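Local coordinates for protein 15-O-acetyltransferase (Fusarium sporotrichioides, PDB 3FP0) that acetylates the 15-hydroxyl of trichothecene intermediates during biosynthesis of mycotoxins such as T-2 toxin, at residues L50-I55 and V468-L473; P277-H282 and N490-D495. All blocks are in the same frame, centred on the assembly; numbering follows the deposited sequence. Where two conformers were deposited one is given.

Contact 1 lies in the six-stranded mixed sheet, where strand 53-61 pairs with the end of strand 457-469, and contact 2 in the five-stranded mixed sheet, at the pairing of strand 486-494 with the outermost strand 277-283. Along the chain the segments alternate: 50-55, 277-282, 468-473, 490-495. The two centres are about 10 Å apart, and the segments touch. Asn494 ND2 probably donates a hydrogen bond to Gln471 O at 2.9 Å, while Ile492 CG2 packs on Val469 O. The chain leaving one sheet after residue 469 thus runs against the other, and both contacts reach the bound trichothecene, through Tyr51 and Ile492.

Contact 1 of 2, residues L50-I55 and V468-L473; sequences LYDLYI and VVNQSL. With FP0 ((3alpha)-15-hydroxy-12,13-epoxytrichothec-9-en-3-yl acetate), chain C.
Tyr54 and Val468 are joined by two short backbone hydrogen bonds, Tyr54 N to Val468 O and Val468 N to Tyr54 O, both 2.7 Å, in an antiparallel hydrogen-bonded pair. Leu53 and Val469 form the adjoining non-hydrogen-bonded pair. Beyond the strands, Asn470 N donates to Asp52 O, and Tyr51 N to Asn470 O at 3.1 Å.

On the face of Leu53 and Val469, Leu53 CD2 lies alongside Val469 CG2 at 3.7 Å; Tyr54 and Val468 touch on the other face. Val469 CG1, anti to the backbone N (chi1 -180°), reaches Tyr51 CA at 3.5 Å and the edge of its ring. Leu50 CD1 lies 3.4 Å from Ser472 N, which is buried without a hydrogen-bond partner, and next to Ser472 CB.

The Asn470 amide reaches the Tyr54 ring, OD1 lying 3.5 Å from Tyr54 CE2, the planes 47° apart. OD1 accepts from Trp138 NE1, and ND2 donates to Ala49 O and Glu142 OE2. The same Glu142 oxygen is hydrogen-bonded to Tyr54 OH, linking both side chains to helix 134-147.

The Tyr51 ring is sandwiched, with Leu50 CG over the centre of one face and C8 of the trichothecene over the opposite face, offset toward the rim; CE1 comes within 3.5 Å of the ligand's C16. Tyr51 OH is hydrogen-bonded to Tyr475 OH. The side chain of His414, which binds 15-deacetylcalonectrin, is about 10 Å from that of Tyr51. The antiparallel pair thus continues into loop 50-52, whose Tyr51 ring lines the trichothecene site, consistent with the CoA-dependent acyltransferase clan to which the family belongs.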
ATOM      1  N   LEU A  50      -7.421   9.186  -5.749  1.00 10.34           N
ATOM      2  CA  LEU A  50      -7.604   8.767  -4.343  1.00 10.32           C
ATOM      3  C   LEU A  50      -6.929   7.399  -4.178  1.00  9.40           C
ATOM      4  O   LEU A  50      -7.010   6.569  -5.071  1.00  8.62           O
ATOM      5  CB  LEU A  50      -9.096   8.640  -3.967  1.00  9.90           C
ATOM      6  CG  LEU A  50      -9.486   8.013  -2.608  1.00 11.40           C
ATOM      7  CD1 LEU A  50      -8.924   8.762  -1.374  1.00 10.21           C
ATOM      8  CD2 LEU A  50     -11.010   7.845  -2.474  1.00 11.82           C
ATOM      9  N   TYR A  51      -6.225   7.219  -3.063  1.00 10.33           N
ATOM     10  CA  TYR A  51      -5.465   6.002  -2.789  1.00  9.62           C
ATOM     11  C   TYR A  51      -4.297   5.676  -3.763  1.00  9.16           C
ATOM     12  O   TYR A  51      -3.682   4.608  -3.619  1.00  8.14           O
ATOM     13  CB  TYR A  51      -6.440   4.803  -2.674  1.00 11.27           C
ATOM     14  CG  TYR A  51      -7.473   4.948  -1.538  1.00 12.56           C
ATOM     15  CD1 TYR A  51      -7.132   5.598  -0.326  1.00 12.52           C
ATOM     16  CD2 TYR A  51      -8.758   4.408  -1.664  1.00 11.20           C
ATOM     17  CE1 TYR A  51      -8.094   5.745   0.733  1.00 13.86           C
ATOM     18  CE2 TYR A  51      -9.710   4.528  -0.628  1.00 11.20           C
ATOM     19  CZ  TYR A  51      -9.373   5.172   0.561  1.00 13.53           C
ATOM     20  OH  TYR A  51     -10.294   5.274   1.566  1.00 13.03           O
ATOM     21  N   ASP A  52      -3.911   6.595  -4.653  1.00  7.69           N
ATOM     22  CA  ASP A  52      -2.714   6.389  -5.482  1.00  7.60           C
ATOM     23  C   ASP A  52      -1.543   6.079  -4.545  1.00  7.44           C
ATOM     24  O   ASP A  52      -1.436   6.651  -3.423  1.00  6.35           O
ATOM     25  CB  ASP A  52      -2.341   7.659  -6.299  1.00  7.46           C
ATOM     26  CG  ASP A  52      -2.980   7.716  -7.689  1.00  9.20           C
ATOM     27  OD1 ASP A  52      -3.979   6.987  -7.986  1.00 11.95           O
ATOM     28  OD2 ASP A  52      -2.448   8.505  -8.512  1.00 11.83           O
ATOM     29  N   LEU A  53      -0.673   5.168  -4.984  1.00  7.59           N
ATOM     30  CA  LEU A  53       0.484   4.756  -4.177  1.00  7.96           C
ATOM     31  C   LEU A  53       1.680   5.565  -4.615  1.00  8.16           C
ATOM     32  O   LEU A  53       1.914   5.706  -5.827  1.00  8.95           O
ATOM     33  CB  LEU A  53       0.777   3.245  -4.370  1.00  7.65           C
ATOM     34  CG  LEU A  53      -0.402   2.334  -4.085  1.00 10.24           C
ATOM     35  CD1 LEU A  53      -0.137   0.843  -4.445  1.00 11.60           C
ATOM     36  CD2 LEU A  53      -0.735   2.471  -2.591  1.00 11.99           C
ATOM     37  N   TYR A  54       2.419   6.090  -3.640  1.00  7.55           N
ATOM     38  CA  TYR A  54       3.713   6.704  -3.891  1.00  8.78           C
ATOM     39  C   TYR A  54       4.759   6.011  -3.007  1.00 10.00           C
ATOM     40  O   TYR A  54       4.579   5.911  -1.782  1.00 11.75           O
ATOM     41  CB  TYR A  54       3.677   8.190  -3.562  1.00  7.14           C
ATOM     42  CG  TYR A  54       2.932   9.033  -4.550  1.00  7.80           C
ATOM     43  CD1 TYR A  54       3.615   9.665  -5.611  1.00  8.26           C
ATOM     44  CD2 TYR A  54       1.546   9.206  -4.435  1.00  8.04           C
ATOM     45  CE1 TYR A  54       2.923  10.506  -6.508  1.00  8.59           C
ATOM     46  CE2 TYR A  54       0.846  10.020  -5.308  1.00  6.46           C
ATOM     47  CZ  TYR A  54       1.533  10.664  -6.346  1.00  7.20           C
ATOM     48  OH  TYR A  54       0.867  11.494  -7.208  1.00  8.84           O
ATOM     49  N   ILE A  55       5.810   5.476  -3.626  1.00  9.90           N
ATOM     50  CA  ILE A  55       6.943   4.922  -2.868  1.00  8.06           C
ATOM     51  C   ILE A  55       8.202   5.754  -3.120  1.00  7.39           C
ATOM     52  O   ILE A  55       8.672   5.889  -4.256  1.00  6.36           O
ATOM     53  CB  ILE A  55       7.210   3.420  -3.140  1.00  7.84           C
ATOM     54  CG1 ILE A  55       5.896   2.592  -3.026  1.00  8.12           C
ATOM     55  CG2 ILE A  55       8.345   2.956  -2.215  1.00  5.94           C
ATOM     56  CD1 ILE A  55       6.041   1.071  -3.361  1.00  8.81           C
ATOM     57  N   VAL A 468       3.735   6.129   0.762  1.00  8.84           N
ATOM     58  CA  VAL A 468       2.780   7.232   0.945  1.00  8.32           C
ATOM     59  C   VAL A 468       1.559   7.059   0.029  1.00  9.27           C
ATOM     60  O   VAL A 468       1.721   6.791  -1.156  1.00  9.92           O
ATOM     61  CB  VAL A 468       3.522   8.574   0.737  1.00  8.10           C
ATOM     62  CG1 VAL A 468       2.575   9.783   0.769  1.00 10.07           C
ATOM     63  CG2 VAL A 468       4.653   8.690   1.778  1.00  6.44           C
ATOM     64  N   VAL A 469       0.346   7.232   0.577  1.00  9.35           N
ATOM     65  CA  VAL A 469      -0.918   7.019  -0.167  1.00  9.30           C
ATOM     66  C   VAL A 469      -1.729   8.317  -0.164  1.00  9.66           C
ATOM     67  O   VAL A 469      -1.742   9.037   0.846  1.00 10.18           O
ATOM     68  CB  VAL A 469      -1.715   5.832   0.431  1.00  8.84           C
ATOM     69  CG1 VAL A 469      -3.043   5.548  -0.295  1.00  6.99           C
ATOM     70  CG2 VAL A 469      -0.827   4.569   0.456  1.00  9.61           C
ATOM     71  N   ASN A 470      -2.384   8.620  -1.281  1.00  8.52           N
ATOM     72  CA  ASN A 470      -3.209   9.849  -1.332  1.00  9.22           C
ATOM     73  C   ASN A 470      -4.443   9.707  -0.457  1.00  9.18           C
ATOM     74  O   ASN A 470      -5.178   8.748  -0.625  1.00  8.60           O
ATOM     75  CB  ASN A 470      -3.646  10.116  -2.744  1.00  8.56           C
ATOM     76  CG  ASN A 470      -2.576  10.784  -3.554  1.00 10.14           C
ATOM     77  OD1 ASN A 470      -1.533  11.281  -3.027  1.00  6.93           O
ATOM     78  ND2 ASN A 470      -2.810  10.814  -4.852  1.00  6.30           N
ATOM     79  N   GLN A 471      -4.650  10.636   0.489  1.00  8.93           N
ATOM     80  CA  GLN A 471      -5.901  10.616   1.272  1.00  9.11           C
ATOM     81  C   GLN A 471      -6.813  11.779   0.919  1.00  9.61           C
ATOM     82  O   GLN A 471      -6.432  12.937   1.115  1.00  9.28           O
ATOM     83  CB  GLN A 471      -5.654  10.640   2.781  1.00  8.76           C
ATOM     84  CG  GLN A 471      -6.964  10.733   3.596  1.00  7.77           C
ATOM     85  CD  GLN A 471      -7.780   9.427   3.556  1.00  8.21           C
ATOM     86  OE1 GLN A 471      -8.465   9.155   2.579  1.00 12.05           O
ATOM     87  NE2 GLN A 471      -7.758   8.672   4.645  1.00  8.32           N
ATOM     88  N   SER A 472      -8.002  11.451   0.422  1.00 10.51           N
ATOM     89  CA  SER A 472      -9.010  12.453   0.099  1.00 13.59           C
ATOM     90  C   SER A 472     -10.330  12.171   0.832  1.00 13.17           C
ATOM     91  O   SER A 472     -11.357  12.766   0.509  1.00 15.03           O
ATOM     92  CB  SER A 472      -9.238  12.496  -1.421  1.00 14.90           C
ATOM     93  OG  SER A 472      -8.308  13.397  -2.003  1.00 21.41           O
ATOM     94  N   LEU A 473     -10.313  11.212   1.753  1.00 13.20           N
ATOM     95  CA  LEU A 473     -11.430  10.970   2.649  1.00 12.47           C
ATOM     96  C   LEU A 473     -11.060  11.498   4.018  1.00 12.25           C
ATOM     97  O   LEU A 473      -9.880  11.694   4.304  1.00 10.66           O
ATOM     98  CB  LEU A 473     -11.810   9.474   2.680  1.00 13.35           C
ATOM     99  CG  LEU A 473     -12.532   8.937   1.428  1.00 16.47           C
ATOM    100  CD1 LEU A 473     -13.074   7.546   1.698  1.00 20.73           C
ATOM    101  CD2 LEU A 473     -13.652   9.836   0.929  1.00 18.39           C
TER
HETATM  102  C2  FP0 C 520      -9.777  -0.110   1.793  1.00 13.19           C
HETATM  103  C6  FP0 C 520      -6.842   0.120   1.984  1.00 14.20           C
HETATM  104  C5  FP0 C 520      -7.590  -1.069   1.282  1.00 14.50           C
HETATM  105  C4  FP0 C 520      -8.263  -2.003   2.298  1.00 13.08           C
HETATM  106  C3  FP0 C 520      -9.689  -1.440   2.558  1.00 12.26           C
HETATM  107  C11 FP0 C 520      -7.784   0.857   2.967  1.00 13.89           C
HETATM  108  C10 FP0 C 520      -7.239   2.252   3.336  1.00 12.71           C
HETATM  109  C9  FP0 C 520      -6.255   2.885   2.634  1.00  9.61           C
HETATM  110  C8  FP0 C 520      -5.523   2.241   1.483  1.00 10.08           C
HETATM  111  C12 FP0 C 520      -8.879  -0.515   0.638  1.00 14.29           C
HETATM  112  C13 FP0 C 520      -8.897   0.252  -0.651  1.00 15.65           C
HETATM  113  O4  FP0 C 520     -10.004  -3.407   4.404  1.00 14.84           O
HETATM  114  C17 FP0 C 520     -10.082  -2.264   4.847  1.00 14.52           C
HETATM  115  C18 FP0 C 520     -10.268  -1.851   6.284  1.00 14.88           C
HETATM  116  O3  FP0 C 520      -9.976  -1.192   3.931  1.00 11.75           O
HETATM  117  O2  FP0 C 520      -9.456  -1.089  -0.532  1.00 17.16           O
HETATM  118  O1  FP0 C 520      -9.157   0.984   2.506  1.00 14.13           O
HETATM  119  C14 FP0 C 520      -6.689  -1.928   0.365  1.00 10.01           C
HETATM  120  C7  FP0 C 520      -6.377   1.124   0.905  1.00 10.55           C
HETATM  121  C15 FP0 C 520      -5.701  -0.453   2.830  1.00 14.75           C
HETATM  122  O12 FP0 C 520      -4.466  -0.639   2.115  1.00 15.13           O
HETATM  123  C16 FP0 C 520      -5.828   4.275   2.998  1.00 11.14           C

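Contact 2 of 2, residues P277-H282 and N490-D495; sequences PRCVIH and NIIYND. With GLC (alpha-D-glucopyranose), chain B; Z9N (alpha-D-fructofuranose), chain D.
Arg278 sets its CB over one face of the Tyr493 ring, 3.7 Å from the ring centroid, in a CH-pi contact displaced toward the rim. Tyr493 carries its ring in the crowded position between backbone N and carbonyl carbon (chi1 72°), which brings it over its cross-strand neighbour. Further along, the bent arginine chain sends NE to Asp495 OD2 in a salt bridge of 2.9 Å, nearly straight at the hydrogen (173°). The carboxylate oxygen sits in the guanidinium plane, yet the donor comes from above the carboxylate, and the two planes are 52° apart. Asp495 OD1 accepts from Leu276 N, and Arg278 NH1 forms a second salt bridge with Glu143.

On the other face of the sheet, Ile281 runs alongside Asn490 in the same direction. The amide of Asn490 donates from ND2 to Phe467 O.

Backbone hydrogen bonds couple Arg278 with Tyr493 and Val280 with Ile491, both ways in each pair. At the far end, His282 NE2 and fructofuranose O4 share a hydrogen bond of 3.0 Å, with ND1 hydrogen-bonded to Gln508.

Carboxylates of Asp495 and Glu143 both meet the guanidinium, which probably favours its charged form. The bond to Asp495 probably helps to hold the bent arginine chain, whose CB lies over the ring, so that beside the four backbone bonds a salt bridge and a CH-pi contact join the same two strand ends.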
ATOM      1  N   PRO A 277      -4.068  15.985  -0.197  1.00 12.58           N
ATOM      2  CA  PRO A 277      -3.502  14.804   0.502  1.00 11.94           C
ATOM      3  C   PRO A 277      -2.171  15.164   1.132  1.00 10.82           C
ATOM      4  O   PRO A 277      -1.350  15.855   0.508  1.00 10.36           O
ATOM      5  CB  PRO A 277      -3.295  13.775  -0.633  1.00 11.54           C
ATOM      6  CG  PRO A 277      -3.143  14.652  -1.879  1.00 12.37           C
ATOM      7  CD  PRO A 277      -4.042  15.817  -1.674  1.00 12.15           C
ATOM      8  N   ARG A 278      -1.985  14.747   2.379  1.00  9.64           N
ATOM      9  CA  ARG A 278      -0.793  15.070   3.126  1.00  8.77           C
ATOM     10  C   ARG A 278      -0.341  13.846   3.913  1.00  7.94           C
ATOM     11  O   ARG A 278      -1.102  12.915   4.115  1.00  7.11           O
ATOM     12  CB  ARG A 278      -1.035  16.234   4.111  1.00  9.56           C
ATOM     13  CG  ARG A 278      -1.465  17.600   3.510  1.00 10.89           C
ATOM     14  CD  ARG A 278      -0.393  18.186   2.601  1.00 13.77           C
ATOM     15  NE  ARG A 278      -0.796  19.484   2.058  1.00 15.81           N
ATOM     16  CZ  ARG A 278      -0.077  20.184   1.179  1.00 19.82           C
ATOM     17  NH1 ARG A 278       1.088  19.707   0.734  1.00 18.49           N
ATOM     18  NH2 ARG A 278      -0.524  21.362   0.737  1.00 18.73           N
ATOM     19  N   CYS A 279       0.874  13.899   4.444  1.00  8.15           N
ATOM     20  CA  CYS A 279       1.409  12.796   5.227  1.00  9.00           C
ATOM     21  C   CYS A 279       2.394  13.359   6.273  1.00  9.61           C
ATOM     22  O   CYS A 279       3.159  14.266   5.974  1.00 10.13           O
ATOM     23  CB  CYS A 279       2.076  11.788   4.301  1.00  8.36           C
ATOM     24  SG  CYS A 279       2.799  10.326   5.073  1.00 10.21           S
ATOM     25  N   VAL A 280       2.296  12.855   7.507  1.00  9.04           N
ATOM     26  CA  VAL A 280       3.271  13.101   8.579  0.50  8.58           C
ATOM     27  C   VAL A 280       3.950  11.752   8.864  1.00  9.01           C
ATOM     28  O   VAL A 280       3.282  10.727   8.882  1.00  7.16           O
ATOM     29  CB  VAL A 280       2.567  13.610   9.868  0.50  8.89           C
ATOM     30  CG1 VAL A 280       3.590  14.039  10.947  0.50  7.25           C
ATOM     31  CG2 VAL A 280       1.607  14.747   9.542  0.50  7.29           C
ATOM     32  N   ILE A 281       5.261  11.766   9.074  1.00  9.75           N
ATOM     33  CA  ILE A 281       6.049  10.530   9.179  1.00 10.80           C
ATOM     34  C   ILE A 281       6.861  10.591  10.474  1.00 12.15           C
ATOM     35  O   ILE A 281       7.377  11.682  10.871  1.00 12.88           O
ATOM     36  CB  ILE A 281       7.040  10.411   7.979  1.00 12.15           C
ATOM     37  CG1 ILE A 281       6.315  10.404   6.618  1.00  9.99           C
ATOM     38  CG2 ILE A 281       7.986   9.166   8.123  1.00 10.45           C
ATOM     39  CD1 ILE A 281       7.287  10.665   5.437  1.00 11.63           C
ATOM     40  N   HIS A 282       6.984   9.443  11.140  1.00 11.82           N
ATOM     41  CA  HIS A 282       7.881   9.298  12.274  1.00 11.66           C
ATOM     42  C   HIS A 282       8.682   8.031  12.030  1.00 11.56           C
ATOM     43  O   HIS A 282       8.160   6.898  12.044  1.00 10.75           O
ATOM     44  CB  HIS A 282       7.152   9.221  13.633  1.00 12.12           C
ATOM     45  CG  HIS A 282       8.085   9.208  14.800  1.00 13.66           C
ATOM     46  ND1 HIS A 282       8.236  10.287  15.640  1.00 14.93           N
ATOM     47  CD2 HIS A 282       8.944   8.262  15.246  1.00 13.27           C
ATOM     48  CE1 HIS A 282       9.166  10.014  16.541  1.00 16.51           C
ATOM     49  NE2 HIS A 282       9.621   8.797  16.313  1.00 11.37           N
ATOM     50  N   ASN A 490       3.603   6.383   9.445  1.00  9.20           N
ATOM     51  CA  ASN A 490       3.108   7.641   8.880  1.00  9.46           C
ATOM     52  C   ASN A 490       1.581   7.740   9.001  1.00  9.36           C
ATOM     53  O   ASN A 490       0.894   6.708   9.240  1.00  8.17           O
ATOM     54  CB  ASN A 490       3.671   7.887   7.452  1.00 10.05           C
ATOM     55  CG  ASN A 490       3.065   6.967   6.397  1.00 10.74           C
ATOM     56  OD1 ASN A 490       1.839   6.794   6.340  1.00 14.10           O
ATOM     57  ND2 ASN A 490       3.920   6.413   5.514  1.00  8.41           N
ATOM     58  N   ILE A 491       1.067   8.974   8.961  1.00  9.10           N
ATOM     59  CA  ILE A 491      -0.367   9.184   8.964  1.00  8.32           C
ATOM     60  C   ILE A 491      -0.703   9.994   7.720  1.00  8.82           C
ATOM     61  O   ILE A 491      -0.122  11.051   7.479  1.00  7.64           O
ATOM     62  CB  ILE A 491      -0.905   9.915  10.220  1.00  8.26           C
ATOM     63  CG1 ILE A 491      -0.467   9.212  11.509  1.00  6.90           C
ATOM     64  CG2 ILE A 491      -2.437  10.085  10.134  1.00  7.98           C
ATOM     65  CD1 ILE A 491      -1.174   9.694  12.815  1.00  7.14           C
ATOM     66  N   ILE A 492      -1.593   9.445   6.890  1.00  9.87           N
ATOM     67  CA  ILE A 492      -2.181  10.200   5.776  1.00  9.50           C
ATOM     68  C   ILE A 492      -3.493  10.877   6.189  1.00  9.40           C
ATOM     69  O   ILE A 492      -4.263  10.365   6.992  1.00  9.12           O
ATOM     70  CB  ILE A 492      -2.323   9.343   4.475  1.00  9.86           C
ATOM     71  CG1 ILE A 492      -3.448   8.276   4.615  1.00  8.79           C
ATOM     72  CG2 ILE A 492      -0.915   8.766   4.105  1.00  8.13           C
ATOM     73  CD1 ILE A 492      -3.611   7.305   3.370  1.00  9.28           C
ATOM     74  N   TYR A 493      -3.714  12.057   5.655  1.00  9.67           N
ATOM     75  CA  TYR A 493      -4.865  12.875   6.038  1.00 10.29           C
ATOM     76  C   TYR A 493      -5.054  13.850   4.919  1.00 10.54           C
ATOM     77  O   TYR A 493      -4.094  14.152   4.170  1.00 10.68           O
ATOM     78  CB  TYR A 493      -4.647  13.594   7.413  1.00 10.54           C
ATOM     79  CG  TYR A 493      -3.656  14.722   7.414  1.00  9.32           C
ATOM     80  CD1 TYR A 493      -4.073  16.059   7.340  1.00 13.12           C
ATOM     81  CD2 TYR A 493      -2.271  14.458   7.453  1.00 10.68           C
ATOM     82  CE1 TYR A 493      -3.115  17.110   7.335  1.00 11.12           C
ATOM     83  CE2 TYR A 493      -1.349  15.455   7.441  1.00 10.69           C
ATOM     84  CZ  TYR A 493      -1.767  16.784   7.391  1.00 12.07           C
ATOM     85  OH  TYR A 493      -0.803  17.772   7.359  1.00 12.09           O
ATOM     86  N   ASN A 494      -6.291  14.295   4.745  1.00 10.71           N
ATOM     87  CA  ASN A 494      -6.567  15.389   3.829  1.00 10.49           C
ATOM     88  C   ASN A 494      -6.582  16.720   4.575  1.00 10.84           C
ATOM     89  O   ASN A 494      -7.223  16.822   5.635  1.00 10.84           O
ATOM     90  CB  ASN A 494      -7.885  15.145   3.079  1.00 11.54           C
ATOM     91  CG  ASN A 494      -8.015  16.041   1.897  1.00 11.23           C
ATOM     92  OD1 ASN A 494      -8.433  17.169   2.043  1.00 11.92           O
ATOM     93  ND2 ASN A 494      -7.586  15.568   0.723  1.00 10.54           N
ATOM     94  N   ASP A 495      -5.859  17.728   4.068  1.00 10.14           N
ATOM     95  CA  ASP A 495      -5.703  18.991   4.868  1.00 11.13           C
ATOM     96  C   ASP A 495      -6.906  19.965   4.936  1.00 10.66           C
ATOM     97  O   ASP A 495      -6.810  21.011   5.562  1.00 10.51           O
ATOM     98  CB  ASP A 495      -4.381  19.733   4.593  1.00 11.24           C
ATOM     99  CG  ASP A 495      -4.327  20.365   3.222  1.00 11.72           C
ATOM    100  OD1 ASP A 495      -5.351  20.439   2.509  1.00 13.10           O
ATOM    101  OD2 ASP A 495      -3.238  20.798   2.837  1.00 15.27           O
TER
HETATM  102  C1  GLC B   1      11.600  12.340  14.569  0.50 23.64           C
HETATM  103  C2  GLC B   1      12.345  13.214  13.524  0.50 26.66           C
HETATM  104  C3  GLC B   1      11.443  14.198  12.769  0.50 26.89           C
HETATM  105  C4  GLC B   1      10.069  13.567  12.606  0.50 26.18           C
HETATM  106  C5  GLC B   1       9.499  13.562  14.015  0.50 23.84           C
HETATM  107  C6  GLC B   1       8.046  13.132  14.027  0.50 22.91           C
HETATM  108  O2  GLC B   1      13.445  13.931  14.085  0.50 26.46           O
HETATM  109  O3  GLC B   1      12.034  14.462  11.522  0.50 30.79           O
HETATM  110  O4  GLC B   1       9.264  14.237  11.653  0.50 26.66           O
HETATM  111  O5  GLC B   1      10.273  12.771  14.913  0.50 23.06           O
HETATM  112  O6  GLC B   1       7.330  14.326  14.205  0.50 20.84           O
HETATM  113  O2  Z9N D   2      12.324  12.313  15.794  0.50 21.53           O
HETATM  114  C1  Z9N D   2      14.678  11.728  15.727  0.50 21.93           C
HETATM  115  O1  Z9N D   2      14.988  11.441  14.371  0.50 18.74           O
HETATM  116  C2  Z9N D   2      13.251  11.267  16.072  0.50 20.72           C
HETATM  117  O5  Z9N D   2      13.115  11.060  17.465  0.50 20.55           O
HETATM  118  C3  Z9N D   2      12.968   9.868  15.504  0.50 21.14           C
HETATM  119  O3  Z9N D   2      13.687   9.600  14.312  0.50 24.38           O
HETATM  120  C4  Z9N D   2      13.424   8.902  16.584  0.50 18.41           C
HETATM  121  O4  Z9N D   2      12.433   7.956  16.877  0.50 13.95           O
HETATM  122  C5  Z9N D   2      13.506   9.746  17.837  0.50 18.74           C
HETATM  123  C6  Z9N D   2      14.876   9.667  18.513  0.50 16.21           C
HETATM  124  O6  Z9N D   2      15.204  10.896  19.149  0.50 13.58           O